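L-lysine 6-oxidase (Marinomonas mediterranea, PDB 3WEU) oxidises the epsilon-amino group of free L-lysine with a cysteine tryptophylquinone cofactor, releasing ammonium and the hydrogen peroxide that makes it antibacterial. Local coordinates at residues P485-C490 / G495-D500; V443-C448 / S456-V461; N21-P26 / P33-V38; F63-A68 / C228-S233. One frame throughout, in Å; residues are numbered along the deposited sequence.

Interaction 1: P485-C490 / G495-D500; sequences PERDEC and GCEPGD
Arg487 reaches across to Gly495 and grips one carbonyl oxygen with both terminal nitrogens: NH1 lies 2.9 Å and NH2 2.8 Å from Gly495 O. The oxygen sits in the plane of the guanidinium at its end, and both donors come from the same face of the peptide plane. With CG anti to the backbone N (chi1 177°) and the chain extended as far as NE, arginine has the length this end-on grip requires. Gly495 has a positive phi that calls for glycine. The guanidinium and the Asp500 carboxylate are nearly coplanar, 11° apart, but their salt bridge is long, NH1 to OD2 3.9 Å. A water fills in, accepting from Arg487 NH1 and donating to Asp500 OD2 at 2.8 Å each.

Glu489 folds back at chi2 (-71°), laying its carboxylate over that of Asp500, with OE1 3.5 Å from OD2. Two stacked acids should repel, but Lys503 bridges both, Arg504 pairs with Glu489 and Lys92 with Asp500, which probably offsets the cost. Glu497 N donates to Asp500 OD2 at 2.7 Å, straight at the hydrogen but from above the carboxylate plane, bracing the type II turn 497-500. Asp488 N-caps helix 489-492 through Cys490 N. Tyr472 makes a cation-pi contact with Arg487, Pro485 rests on helix 129-134, and Pro498 packs against strand 80-91.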
# COMPACT_ATOMS: atom_id res chain seq x y z
N PRO A 485 30.96 -12.50 0.99
CA PRO A 485 29.85 -11.59 0.60
C PRO A 485 30.24 -10.11 0.40
O PRO A 485 29.77 -9.42 -0.53
CB PRO A 485 28.83 -11.76 1.76
CG PRO A 485 29.63 -12.35 2.90
CD PRO A 485 30.61 -13.27 2.21
N GLU A 486 31.19 -9.63 1.19
CA GLU A 486 31.49 -8.21 1.18
C GLU A 486 32.67 -7.88 0.28
O GLU A 486 32.97 -6.72 0.10
CB GLU A 486 31.70 -7.68 2.63
CG GLU A 486 32.73 -8.34 3.45
CD GLU A 486 32.19 -9.64 4.08
OE1 GLU A 486 31.45 -9.64 5.16
OE2 GLU A 486 32.50 -10.65 3.44
N ARG A 487 33.30 -8.86 -0.34
CA ARG A 487 34.52 -8.64 -1.10
C ARG A 487 34.22 -7.95 -2.44
O ARG A 487 33.45 -8.49 -3.26
CB ARG A 487 35.25 -9.95 -1.39
CG ARG A 487 36.48 -9.82 -2.23
CD ARG A 487 37.24 -11.12 -2.40
NE ARG A 487 38.44 -11.00 -3.20
CZ ARG A 487 38.44 -10.98 -4.53
NH1 ARG A 487 37.25 -11.06 -5.16
NH2 ARG A 487 39.55 -10.86 -5.22
N ASP A 488 34.84 -6.80 -2.66
CA ASP A 488 34.82 -6.15 -3.97
C ASP A 488 36.05 -6.53 -4.76
O ASP A 488 37.17 -6.13 -4.50
CB ASP A 488 34.75 -4.65 -3.80
CG ASP A 488 34.52 -3.93 -5.14
OD1 ASP A 488 34.56 -4.59 -6.20
OD2 ASP A 488 34.28 -2.72 -5.11
N GLU A 489 35.85 -7.36 -5.79
CA GLU A 489 36.89 -7.70 -6.69
C GLU A 489 37.57 -6.55 -7.36
O GLU A 489 38.75 -6.63 -7.75
CB GLU A 489 36.31 -8.63 -7.76
CG GLU A 489 35.32 -7.96 -8.75
CD GLU A 489 33.96 -7.58 -8.19
OE1 GLU A 489 33.55 -7.89 -7.01
OE2 GLU A 489 33.19 -6.96 -8.99
N CYS A 490 36.84 -5.44 -7.56
CA CYS A 490 37.51 -4.22 -8.07
C CYS A 490 38.45 -3.52 -7.08
O CYS A 490 39.37 -2.86 -7.50
CB CYS A 490 36.49 -3.21 -8.53
SG CYS A 490 35.53 -3.88 -9.95
N GLY A 495 41.02 -10.91 -8.38
CA GLY A 495 40.16 -11.77 -9.20
C GLY A 495 38.74 -11.75 -8.78
O GLY A 495 38.39 -11.18 -7.77
N CYS A 496 37.91 -12.47 -9.54
CA CYS A 496 36.50 -12.53 -9.25
C CYS A 496 36.12 -13.84 -8.63
O CYS A 496 36.66 -14.86 -8.96
CB CYS A 496 35.70 -12.38 -10.56
SG CYS A 496 36.08 -10.82 -11.37
N GLU A 497 35.06 -13.79 -7.86
CA GLU A 497 34.43 -14.97 -7.34
C GLU A 497 33.16 -15.15 -8.14
O GLU A 497 32.66 -14.17 -8.67
CB GLU A 497 33.97 -14.72 -5.93
CG GLU A 497 35.13 -14.67 -4.97
CD GLU A 497 34.75 -14.65 -3.50
OE1 GLU A 497 33.56 -14.51 -3.15
OE2 GLU A 497 35.69 -14.77 -2.69
N PRO A 498 32.58 -16.33 -8.08
CA PRO A 498 31.23 -16.59 -8.56
C PRO A 498 30.21 -15.59 -7.97
O PRO A 498 30.19 -15.28 -6.77
CB PRO A 498 30.95 -18.01 -8.11
CG PRO A 498 32.26 -18.66 -8.05
CD PRO A 498 33.29 -17.58 -7.77
N GLY A 499 29.37 -15.06 -8.85
CA GLY A 499 28.42 -14.05 -8.48
C GLY A 499 28.93 -12.63 -8.67
O GLY A 499 28.10 -11.69 -8.68
N ASP A 500 30.20 -12.44 -8.94
CA ASP A 500 30.73 -11.10 -8.98
C ASP A 500 30.29 -10.25 -10.18
O ASP A 500 30.11 -9.03 -10.06
CB ASP A 500 32.25 -11.09 -8.81
CG ASP A 500 32.67 -11.26 -7.34
OD1 ASP A 500 31.81 -11.28 -6.45
OD2 ASP A 500 33.89 -11.40 -7.18
O HOH W 1 34.50 -11.01 -4.52
O HOH W 2 40.05 -8.46 -9.33
O HOH W 3 32.38 -7.66 -11.43

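Interaction 2: V443-C448 / S456-V461. With EDO (1,2-ethanediol), chain I.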
# COMPACT_ATOMS: atom_id res chain seq x y z
N VAL A 443 24.87 -5.80 -23.60
CA VAL A 443 24.97 -4.36 -23.53
C VAL A 443 26.36 -3.94 -23.00
O VAL A 443 26.83 -4.45 -21.99
CB VAL A 443 23.84 -3.78 -22.61
CG1 VAL A 443 24.16 -2.32 -22.21
CG2 VAL A 443 22.50 -3.83 -23.35
N GLY A 444 27.01 -3.03 -23.70
CA GLY A 444 28.23 -2.38 -23.21
C GLY A 444 28.00 -1.02 -22.55
O GLY A 444 28.45 -0.78 -21.44
N LEU A 445 27.25 -0.15 -23.21
CA LEU A 445 26.99 1.17 -22.67
C LEU A 445 25.57 1.56 -23.05
O LEU A 445 25.08 1.09 -24.09
CB LEU A 445 27.91 2.19 -23.29
CG LEU A 445 29.39 2.06 -23.03
CD1 LEU A 445 30.16 2.97 -23.93
CD2 LEU A 445 29.57 2.44 -21.56
N PRO A 446 24.88 2.36 -22.22
CA PRO A 446 25.27 2.81 -20.91
C PRO A 446 25.14 1.68 -19.90
O PRO A 446 24.68 0.60 -20.24
CB PRO A 446 24.25 3.91 -20.57
CG PRO A 446 23.03 3.58 -21.39
CD PRO A 446 23.54 2.86 -22.62
N MET A 447 25.55 1.96 -18.68
CA MET A 447 25.50 1.02 -17.59
C MET A 447 24.99 1.73 -16.32
O MET A 447 25.81 2.29 -15.58
CB MET A 447 26.90 0.42 -17.42
CG MET A 447 27.21 -0.77 -18.32
SD MET A 447 28.86 -1.32 -18.05
CE MET A 447 28.89 -2.90 -18.96
N CYS A 448 23.68 1.73 -16.13
CA CYS A 448 23.01 2.38 -15.05
C CYS A 448 21.82 1.60 -14.49
O CYS A 448 20.77 2.16 -14.25
CB CYS A 448 22.60 3.83 -15.46
SG CYS A 448 22.13 4.94 -14.06
N SER A 456 31.64 -2.70 -13.52
CA SER A 456 32.84 -3.45 -13.13
C SER A 456 33.54 -4.03 -14.31
O SER A 456 34.74 -4.26 -14.29
CB SER A 456 32.47 -4.52 -12.08
OG SER A 456 31.52 -5.46 -12.56
N LEU A 457 32.81 -4.33 -15.39
CA LEU A 457 33.47 -4.88 -16.55
C LEU A 457 34.38 -3.94 -17.28
O LEU A 457 35.16 -4.35 -18.18
CB LEU A 457 32.44 -5.41 -17.53
CG LEU A 457 31.82 -6.79 -17.31
CD1 LEU A 457 32.83 -7.81 -17.68
CD2 LEU A 457 31.30 -7.02 -15.92
N GLN A 458 34.27 -2.65 -16.98
CA GLN A 458 35.16 -1.67 -17.52
C GLN A 458 36.49 -1.59 -16.73
O GLN A 458 37.45 -0.94 -17.18
CB GLN A 458 34.52 -0.28 -17.49
CG GLN A 458 33.41 -0.12 -18.53
CD GLN A 458 32.70 1.20 -18.37
OE1 GLN A 458 33.34 2.25 -18.19
NE2 GLN A 458 31.36 1.15 -18.35
N ASN A 459 36.52 -2.24 -15.62
CA ASN A 459 37.69 -2.14 -14.74
C ASN A 459 38.76 -3.17 -15.03
O ASN A 459 38.50 -4.32 -14.87
CB ASN A 459 37.26 -2.24 -13.30
CG ASN A 459 38.35 -1.71 -12.38
OD1 ASN A 459 39.51 -1.81 -12.73
ND2 ASN A 459 37.96 -1.05 -11.31
N PRO A 460 39.93 -2.75 -15.53
CA PRO A 460 40.87 -3.72 -15.94
C PRO A 460 41.34 -4.65 -14.83
O PRO A 460 41.82 -5.76 -15.16
CB PRO A 460 42.08 -2.91 -16.42
CG PRO A 460 41.93 -1.57 -15.78
CD PRO A 460 40.44 -1.39 -15.73
N VAL A 461 41.18 -4.23 -13.58
CA VAL A 461 41.68 -5.10 -12.49
C VAL A 461 40.93 -6.43 -12.32
O VAL A 461 41.41 -7.33 -11.63
CB VAL A 461 41.77 -4.39 -11.15
CG1 VAL A 461 42.51 -3.04 -11.26
CG2 VAL A 461 40.41 -4.25 -10.53
C1 EDO I . 41.66 0.81 -11.11
O1 EDO I . 41.18 0.32 -12.37
C2 EDO I . 40.58 1.16 -10.12
O2 EDO I . 39.97 -0.05 -9.62
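The loop 443-448 borders the cysteine tryptophylquinone site: Pro446 O and Cys448 N are hydrogen-bonded to the quinone residue at position 581, and between them Met447 turns its side chain to Gln458. Met447 is extended beyond CG, carrying SD to within 3.5 Å of Gln458 NE2 in a weak N-H...S hydrogen bond with an angle of 150° at the hydrogen. Gln458 is likewise extended, its CG anti to the carbonyl carbon (chi1 -72°), and the two long chains run alongside each other, heading opposite ways. Leu445 lies athwart Gln458, its CD2 methyl 3.9 Å from the same NE2. The cis peptide before Pro446 bends the backbone between these two apolar partners.

Beyond Gln458, Asn459 OD1 accepts from Val461 N at 3.1 Å, an Asx turn leading into the 3-10 segment that starts at Pro460. The Asn459 amide also binds an ethanediol, probably from the crystallisation liquor. Helix 261-272 lies against the contact, Leu261 touching Met447 and Thr264 touching Gln458. Thioether sulfur is a soft, poor acceptor, so methionine suits an apolar surface that faces an amide N-H; the weak bond suggests only a modest polar contribution, with van der Waals contact alongside.

Interaction 3: N21-P26 / P33-V38; sequences NFVLNP and PYEHDV. With EDO (1,2-ethanediol), chain L.
The Phe22 ring carries the His36 imidazole over one face, with NE2 offset toward the rim, in an offset stack whose planes are 21° apart and centroids 4.7 Å apart. The rings flank a single antiparallel bridge in the N-terminal domain, the hydrogen-bonded pair Leu24 and Tyr34, where the weakly bonded strand 22-24 meets strand 34-36 at a steep 113°. Water 4 lies over that same phenyl face and in the imidazole plane at its edge, accepting from Phe22 N and hydrogen-bonded to His36 NE2; Phe22 O also lies at the imidazole edge. Both aromatic residues set CG between the backbone N and the carbonyl carbon, which brings the rings together.

In the bridge, Leu24 N donates to Tyr34 O at 2.8 Å, and Tyr34 N returns the bond to Leu24 O. Leu24 CD1 rests on His36 CB, 3.7 Å away, while Val23 and Pro33, branched and cyclic, pack side by side close to the backbone. Strand 58-66 pairs with strand 22-24 beyond, and Glu35 accepts from Val47 N and makes a salt bridge to Arg57. The imidazole is fixed by its other nitrogen, ND1, which donates almost straight (177°) to Asp37 O at 2.9 Å, exactly in the ring plane.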
# COMPACT_ATOMS: atom_id res chain seq x y z
N ASN A 21 13.85 -28.13 -23.03
CA ASN A 21 13.51 -27.41 -24.27
C ASN A 21 14.31 -26.09 -24.35
O ASN A 21 13.94 -25.07 -23.73
CB ASN A 21 12.00 -27.12 -24.32
CG ASN A 21 11.53 -26.53 -25.63
OD1 ASN A 21 12.30 -26.40 -26.57
ND2 ASN A 21 10.26 -26.21 -25.71
N PHE A 22 15.37 -26.11 -25.14
CA PHE A 22 16.31 -24.98 -25.16
C PHE A 22 16.89 -24.78 -26.55
O PHE A 22 16.87 -25.68 -27.39
CB PHE A 22 17.45 -25.14 -24.14
CG PHE A 22 18.19 -26.43 -24.24
CD1 PHE A 22 19.33 -26.55 -25.02
CD2 PHE A 22 17.74 -27.53 -23.55
CE1 PHE A 22 20.01 -27.75 -25.16
CE2 PHE A 22 18.43 -28.77 -23.66
CZ PHE A 22 19.53 -28.87 -24.48
N VAL A 23 17.47 -23.59 -26.74
CA VAL A 23 18.23 -23.30 -27.89
C VAL A 23 19.70 -23.14 -27.49
O VAL A 23 20.02 -22.97 -26.31
CB VAL A 23 17.66 -22.03 -28.62
CG1 VAL A 23 16.25 -22.31 -29.11
CG2 VAL A 23 17.58 -20.81 -27.73
N LEU A 24 20.58 -23.18 -28.49
CA LEU A 24 21.96 -22.93 -28.30
C LEU A 24 22.34 -21.50 -28.72
O LEU A 24 21.59 -20.72 -29.35
CB LEU A 24 22.79 -23.93 -29.12
CG LEU A 24 22.54 -25.39 -28.69
CD1 LEU A 24 23.40 -26.29 -29.50
CD2 LEU A 24 22.78 -25.60 -27.19
N ASN A 25 23.57 -21.16 -28.36
CA ASN A 25 24.03 -19.78 -28.41
C ASN A 25 24.13 -19.25 -29.81
O ASN A 25 24.37 -19.98 -30.77
CB ASN A 25 25.42 -19.64 -27.81
CG ASN A 25 26.38 -20.67 -28.32
OD1 ASN A 25 26.35 -21.85 -27.89
ND2 ASN A 25 27.26 -20.26 -29.24
N PRO A 26 23.97 -17.95 -29.93
CA PRO A 26 24.27 -17.26 -31.17
C PRO A 26 25.73 -17.53 -31.51
O PRO A 26 26.52 -17.73 -30.60
CB PRO A 26 24.17 -15.80 -30.79
CG PRO A 26 23.12 -15.75 -29.70
CD PRO A 26 23.37 -17.04 -28.92
N PRO A 33 20.00 -17.30 -31.98
CA PRO A 33 20.32 -18.58 -31.33
C PRO A 33 19.82 -19.75 -32.19
O PRO A 33 19.10 -19.54 -33.18
CB PRO A 33 19.56 -18.52 -30.02
CG PRO A 33 18.38 -17.69 -30.36
CD PRO A 33 18.88 -16.65 -31.32
N TYR A 34 20.26 -20.97 -31.86
CA TYR A 34 20.12 -22.12 -32.74
C TYR A 34 19.29 -23.23 -32.18
O TYR A 34 19.38 -23.54 -31.01
CB TYR A 34 21.51 -22.74 -33.05
CG TYR A 34 22.16 -22.08 -34.18
CD1 TYR A 34 22.74 -20.78 -34.04
CD2 TYR A 34 22.15 -22.67 -35.42
CE1 TYR A 34 23.28 -20.15 -35.13
CE2 TYR A 34 22.64 -22.02 -36.53
CZ TYR A 34 23.22 -20.78 -36.37
OH TYR A 34 23.74 -20.25 -37.47
N GLU A 35 18.47 -23.83 -33.04
CA GLU A 35 17.92 -25.13 -32.74
C GLU A 35 19.07 -26.13 -32.72
O GLU A 35 20.21 -25.83 -33.19
CB GLU A 35 16.90 -25.54 -33.80
CG GLU A 35 15.69 -24.64 -33.96
CD GLU A 35 14.80 -24.53 -32.75
OE1 GLU A 35 14.75 -25.50 -31.95
OE2 GLU A 35 14.08 -23.51 -32.69
N HIS A 36 18.81 -27.31 -32.19
CA HIS A 36 19.82 -28.32 -32.17
C HIS A 36 19.25 -29.71 -32.46
O HIS A 36 18.05 -29.91 -32.32
CB HIS A 36 20.52 -28.30 -30.79
CG HIS A 36 19.60 -28.63 -29.68
ND1 HIS A 36 19.25 -29.93 -29.37
CD2 HIS A 36 18.92 -27.84 -28.81
CE1 HIS A 36 18.37 -29.93 -28.39
NE2 HIS A 36 18.14 -28.67 -28.04
N ASP A 37 20.15 -30.65 -32.75
CA ASP A 37 19.76 -32.09 -32.98
C ASP A 37 19.90 -32.89 -31.70
O ASP A 37 20.22 -32.34 -30.70
CB ASP A 37 20.59 -32.76 -34.05
CG ASP A 37 22.05 -32.83 -33.73
OD1 ASP A 37 22.56 -32.79 -32.59
OD2 ASP A 37 22.74 -32.92 -34.71
N VAL A 38 19.65 -34.21 -31.74
CA VAL A 38 19.66 -35.00 -30.51
C VAL A 38 21.00 -35.16 -29.86
O VAL A 38 21.04 -35.46 -28.68
CB VAL A 38 19.04 -36.41 -30.74
CG1 VAL A 38 17.58 -36.22 -31.13
CG2 VAL A 38 19.84 -37.17 -31.74
C1 EDO L . 7.16 -27.16 -28.07
O1 EDO L . 6.18 -26.54 -27.28
C2 EDO L . 7.74 -26.12 -28.94
O2 EDO L . 8.97 -25.68 -28.31
O HOH W 4 15.92 -28.61 -26.38

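Interaction 4: F63-A68 / C228-S233; sequences FKVFGA and CVVTYS
Val65 meets Cys228 by presenting its branched end to the sulfur: SG is 3.8 Å from Val65 CB and 3.9 Å from both CG1 and CG2. Farther along strand 223-232, CG2 of Val65 touches CG2 of Val230 at 4.2 Å, the two valines crossing obliquely. Cys228 holds SG anti to its own backbone nitrogen (chi1 -174°), and in Val65 the equivalent place is taken by CG2, the methyl that meets both partners. Val65, Cys228 and Val230 all point their CB atoms toward the other strand, while Lys64 and Val229, one residue along on each strand, point away.

The nearest CA atoms, those of Val65 and Cys228, are 7.7 Å apart, so the strands face each other through side chains and are not paired neighbours. Strand 80-91 lies against both, its Trp85 touching Val65 and Cys228 and its Ile83 touching Cys228. Val5 of strand 4-13 also packs on Cys228, and Leu3 on Val230. Backbone bonds set the frame: Val65 is tied to Leu73 and Cys228 to Ser240, each on a neighbouring strand. Beta-branched residues and a compact thiol suit this buried place, and the contact is consistent with cohesion by dispersion and burial of apolar surface.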
# COMPACT_ATOMS: atom_id res chain seq x y z
N PHE A 63 30.62 -24.36 -24.79
CA PHE A 63 32.02 -24.05 -24.66
C PHE A 63 32.83 -25.16 -25.29
O PHE A 63 32.45 -26.35 -25.23
CB PHE A 63 32.46 -23.97 -23.19
CG PHE A 63 31.91 -22.82 -22.40
CD1 PHE A 63 30.70 -22.91 -21.82
CD2 PHE A 63 32.70 -21.70 -22.11
CE1 PHE A 63 30.19 -21.88 -21.04
CE2 PHE A 63 32.22 -20.67 -21.29
CZ PHE A 63 30.96 -20.75 -20.75
N LYS A 64 33.94 -24.77 -25.89
CA LYS A 64 34.88 -25.66 -26.63
C LYS A 64 36.26 -25.43 -26.04
O LYS A 64 36.56 -24.33 -25.51
CB LYS A 64 34.88 -25.34 -28.06
CG LYS A 64 33.52 -25.61 -28.70
CD LYS A 64 33.57 -25.38 -30.22
CE LYS A 64 32.16 -25.40 -30.79
NZ LYS A 64 32.19 -25.18 -32.27
N VAL A 65 37.08 -26.47 -26.05
CA VAL A 65 38.45 -26.38 -25.53
C VAL A 65 39.36 -26.74 -26.68
O VAL A 65 39.04 -27.60 -27.53
CB VAL A 65 38.64 -27.24 -24.26
CG1 VAL A 65 38.23 -28.68 -24.55
CG2 VAL A 65 40.08 -27.18 -23.73
N PHE A 66 40.49 -26.03 -26.73
CA PHE A 66 41.41 -26.13 -27.86
C PHE A 66 42.81 -26.38 -27.39
O PHE A 66 43.21 -25.84 -26.36
CB PHE A 66 41.40 -24.81 -28.63
CG PHE A 66 40.08 -24.50 -29.25
CD1 PHE A 66 39.08 -23.95 -28.50
CD2 PHE A 66 39.81 -24.86 -30.55
CE1 PHE A 66 37.84 -23.68 -29.08
CE2 PHE A 66 38.56 -24.60 -31.12
CZ PHE A 66 37.57 -24.06 -30.35
N GLY A 67 43.58 -27.15 -28.17
CA GLY A 67 44.95 -27.45 -27.83
C GLY A 67 45.90 -26.36 -28.29
O GLY A 67 45.47 -25.27 -28.76
N ALA A 68 47.19 -26.66 -28.14
CA ALA A 68 48.26 -25.63 -28.18
C ALA A 68 48.36 -25.06 -29.58
O ALA A 68 48.67 -23.88 -29.74
CB ALA A 68 49.60 -26.22 -27.77
N CYS A 228 37.97 -26.37 -17.07
CA CYS A 228 38.05 -27.48 -17.97
C CYS A 228 39.32 -28.23 -17.69
O CYS A 228 40.40 -27.68 -17.87
CB CYS A 228 38.14 -27.04 -19.41
SG CYS A 228 38.09 -28.34 -20.62
N VAL A 229 39.18 -29.51 -17.36
CA VAL A 229 40.36 -30.42 -17.19
C VAL A 229 40.27 -31.47 -18.28
O VAL A 229 39.30 -32.23 -18.38
CB VAL A 229 40.34 -31.13 -15.82
CG1 VAL A 229 41.53 -32.09 -15.67
CG2 VAL A 229 40.33 -30.12 -14.67
N VAL A 230 41.29 -31.53 -19.11
CA VAL A 230 41.41 -32.50 -20.14
C VAL A 230 42.45 -33.53 -19.66
O VAL A 230 43.59 -33.15 -19.34
CB VAL A 230 42.00 -31.86 -21.40
CG1 VAL A 230 42.31 -32.92 -22.48
CG2 VAL A 230 40.99 -30.83 -21.96
N THR A 231 42.02 -34.78 -19.61
CA THR A 231 42.89 -35.85 -19.12
C THR A 231 43.30 -36.66 -20.35
O THR A 231 42.44 -37.14 -21.12
CB THR A 231 42.17 -36.68 -18.08
OG1 THR A 231 41.79 -35.83 -16.98
CG2 THR A 231 43.08 -37.82 -17.55
N TYR A 232 44.59 -36.82 -20.53
CA TYR A 232 45.09 -37.56 -21.65
C TYR A 232 45.26 -39.06 -21.34
O TYR A 232 45.10 -39.46 -20.21
CB TYR A 232 46.40 -36.97 -22.09
CG TYR A 232 46.29 -35.52 -22.43
CD1 TYR A 232 45.75 -35.11 -23.65
CD2 TYR A 232 46.77 -34.55 -21.56
CE1 TYR A 232 45.66 -33.75 -23.97
CE2 TYR A 232 46.69 -33.19 -21.86
CZ TYR A 232 46.13 -32.80 -23.06
OH TYR A 232 46.08 -31.46 -23.34
N SER A 233 45.55 -39.88 -22.34
CA SER A 233 45.57 -41.37 -22.15
C SER A 233 46.49 -41.85 -21.09
O SER A 233 46.25 -42.88 -20.51
CB SER A 233 45.99 -42.08 -23.42
OG SER A 233 45.21 -41.59 -24.46

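How the interactions relate
From the N terminus, interaction 3 comes first, closing a short loop between strands 22-24 and 34-36. Strand 22-24 then pairs with strand 58-66, whose far end enters interaction 4; the two contacts share one sheet, with nearest atoms about 6 Å apart. Interaction 4 closes the longest loop, joining 63-68 to 228-233 across 159 intervening residues of the N-terminal domain. Interactions 2 and 1 follow as local closures within the C-terminal domain. None nest or cross; all four run in series. Interactions 1 and 2 touch directly, Cys490 SG packing 3.8 Å from Ser456 CB, so segment 456-461, which meets the quinone-side segment 443-448 in interaction 2, packs on helix 489-492.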